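Local structure of CELL WALL surface anchor family protein (Streptococcus pneumoniae, 2WW8) at residues L794-Y799 / A820-G826. The protein acts as the adhesin of the pneumococcal pilus, a cell wall surface anchor family protein that probably recognises host cells. Numbering follows the deposited sequence.
Sequences LSDGKY and AFQIVNG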
loop_
_atom_site.group_PDB
_atom_site.type_symbol
_atom_site.label_atom_id
_atom_site.label_comp_id
_atom_site.label_asym_id
_atom_site.label_seq_id
_atom_site.Cartn_x
_atom_site.Cartn_y
_atom_site.Cartn_z
ATOM N N LEU A 794 -20.237 45.742 -56.630
ATOM C CA LEU A 794 -21.603 46.197 -56.407
ATOM C C LEU A 794 -22.262 45.500 -55.214
ATOM O O LEU A 794 -22.289 44.275 -55.167
ATOM C CB LEU A 794 -22.444 45.972 -57.664
ATOM C CG LEU A 794 -22.127 46.678 -58.987
ATOM C CD1 LEU A 794 -23.215 46.242 -59.957
ATOM C CD2 LEU A 794 -22.074 48.216 -58.876
ATOM N N SER A 795 -22.799 46.293 -54.287
ATOM C CA SER A 795 -23.557 45.803 -53.127
ATOM C C SER A 795 -24.889 45.178 -53.529
ATOM O O SER A 795 -25.417 45.436 -54.626
ATOM C CB SER A 795 -23.894 46.953 -52.176
ATOM O OG SER A 795 -22.849 47.909 -52.184
ATOM N N ASP A 796 -25.455 44.394 -52.612
ATOM C CA ASP A 796 -26.779 43.823 -52.847
ATOM C C ASP A 796 -27.883 44.870 -53.009
ATOM O O ASP A 796 -27.808 45.948 -52.410
ATOM C CB ASP A 796 -27.119 42.807 -51.761
ATOM C CG ASP A 796 -26.449 41.464 -52.002
ATOM O OD1 ASP A 796 -25.426 41.410 -52.733
ATOM O OD2 ASP A 796 -26.975 40.467 -51.454
ATOM N N GLY A 797 -28.881 44.560 -53.839
ATOM C CA GLY A 797 -30.058 45.419 -53.986
ATOM C C GLY A 797 -30.474 45.595 -55.435
ATOM O O GLY A 797 -29.995 44.869 -56.310
ATOM N N LYS A 798 -31.373 46.551 -55.659
ATOM C CA LYS A 798 -31.931 46.846 -56.977
ATOM C C LYS A 798 -31.232 48.019 -57.690
ATOM O O LYS A 798 -30.914 49.038 -57.061
ATOM C CB LYS A 798 -33.433 47.089 -56.855
ATOM C CG LYS A 798 -34.237 45.996 -56.163
ATOM C CD LYS A 798 -35.694 46.102 -56.587
ATOM C CE LYS A 798 -36.646 45.485 -55.578
ATOM N NZ LYS A 798 -36.510 44.015 -55.682
ATOM N N TYR A 799 -30.988 47.843 -58.995
ATOM C CA TYR A 799 -30.252 48.772 -59.854
ATOM C C TYR A 799 -31.034 49.062 -61.133
ATOM O O TYR A 799 -31.794 48.203 -61.627
ATOM C CB TYR A 799 -28.875 48.234 -60.254
ATOM C CG TYR A 799 -27.895 48.127 -59.100
ATOM C CD1 TYR A 799 -27.974 47.061 -58.215
ATOM C CD2 TYR A 799 -26.898 49.093 -58.885
ATOM C CE1 TYR A 799 -27.092 46.955 -57.137
ATOM C CE2 TYR A 799 -26.009 48.990 -57.818
ATOM C CZ TYR A 799 -26.110 47.909 -56.950
ATOM O OH TYR A 799 -25.262 47.734 -55.872
ATOM N N ALA A 820 -32.943 47.071 -65.864
ATOM C CA ALA A 820 -33.083 46.779 -64.435
ATOM C C ALA A 820 -32.421 45.447 -64.127
ATOM O O ALA A 820 -32.445 44.516 -64.946
ATOM C CB ALA A 820 -34.550 46.713 -64.012
ATOM N N PHE A 821 -31.834 45.358 -62.939
ATOM C CA PHE A 821 -31.348 44.049 -62.472
ATOM C C PHE A 821 -31.173 44.135 -60.962
ATOM O O PHE A 821 -31.263 45.231 -60.411
ATOM C CB PHE A 821 -30.029 43.645 -63.144
ATOM C CG PHE A 821 -28.885 44.610 -62.903
ATOM C CD1 PHE A 821 -28.615 45.634 -63.807
ATOM C CD2 PHE A 821 -28.078 44.506 -61.766
ATOM C CE1 PHE A 821 -27.551 46.525 -63.587
ATOM C CE2 PHE A 821 -27.024 45.378 -61.538
ATOM C CZ PHE A 821 -26.747 46.383 -62.448
ATOM N N GLN A 822 -30.922 42.985 -60.335
ATOM C CA GLN A 822 -30.670 42.849 -58.907
ATOM C C GLN A 822 -29.349 42.132 -58.647
ATOM O O GLN A 822 -28.951 41.231 -59.394
ATOM C CB GLN A 822 -31.773 41.991 -58.289
ATOM C CG GLN A 822 -32.879 42.772 -57.654
ATOM C CD GLN A 822 -33.596 41.934 -56.606
ATOM O OE1 GLN A 822 -33.429 42.127 -55.399
ATOM N NE2 GLN A 822 -34.386 40.978 -57.073
ATOM N N ILE A 823 -28.667 42.525 -57.575
ATOM C CA ILE A 823 -27.523 41.768 -57.063
ATOM C C ILE A 823 -28.013 41.128 -55.743
ATOM O O ILE A 823 -28.488 41.827 -54.832
ATOM C CB ILE A 823 -26.233 42.654 -56.872
ATOM C CG1 ILE A 823 -25.798 43.433 -58.131
ATOM C CG2 ILE A 823 -25.063 41.817 -56.371
ATOM C CD1 ILE A 823 -25.268 42.605 -59.293
ATOM N N VAL A 824 -27.944 39.801 -55.666
ATOM C CA VAL A 824 -28.339 39.040 -54.475
ATOM C C VAL A 824 -27.250 38.019 -54.174
ATOM O O VAL A 824 -26.874 37.226 -55.055
ATOM C CB VAL A 824 -29.698 38.316 -54.636
ATOM C CG1 VAL A 824 -29.514 36.895 -55.178
ATOM C CG2 VAL A 824 -30.422 38.206 -53.301
ATOM N N ASN A 825 -26.757 38.048 -52.932
ATOM C CA ASN A 825 -25.614 37.237 -52.510
ATOM C C ASN A 825 -24.453 37.407 -53.488
ATOM O O ASN A 825 -23.844 36.424 -53.910
ATOM C CB ASN A 825 -26.033 35.775 -52.395
ATOM C CG ASN A 825 -27.180 35.575 -51.408
ATOM O OD1 ASN A 825 -27.236 36.198 -50.343
ATOM N ND2 ASN A 825 -28.104 34.692 -51.761
ATOM N N GLY A 826 -24.201 38.667 -53.861
ATOM C CA GLY A 826 -23.198 39.071 -54.856
ATOM C C GLY A 826 -23.353 38.550 -56.278
ATOM O O GLY A 826 -22.409 38.588 -57.063
#
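Ile823, Tyr799 and Phe821 line one face of an antiparallel strand pair in a prealbumin-like (CNA_B) domain, where a beta hairpin joins its backbone ladder to the apolar core. Strands 797-805 and 816-824 form the hairpin, and two hydrogen-bonded pairs, Gly797 with Ile823 and Tyr799 with Phe821, bracket the non-hydrogen-bonded pair Lys798 and Gln822. Phe821 takes the cramped rotamer between its backbone N and carbonyl carbon (chi1 60°), which brings its ring under Tyr799: CB of Tyr799 sits over one face, 3.8 Å from the Phe821 ring centroid. The two rings have almost the same tilt, 7° between their planes, yet are displaced along them, so the main contact is the CH-pi one from CB rather than a ring-on-ring stack. Ile823 lays CG1 against the tyrosine ring, 3.9 Å from CE1 of Tyr799, while Leu794 CD1 meets the Phe821 ring at its edge. Ile738 and Phe740 of strand 736-744 also pack on Phe821. Tyr799 OH donates to Ser795 O at 2.6 Å, a carbonyl oxygen in the ring plane, which helps fix the phenol's place. Beyond the ladder, the Asp796 carboxylate grips the turn after strand 816-824 with both oxygens: OD2 accepts from Asn825 N at 2.8 Å, and OD1 uses its syn lone pair for Gly826 N at 3.2 Å.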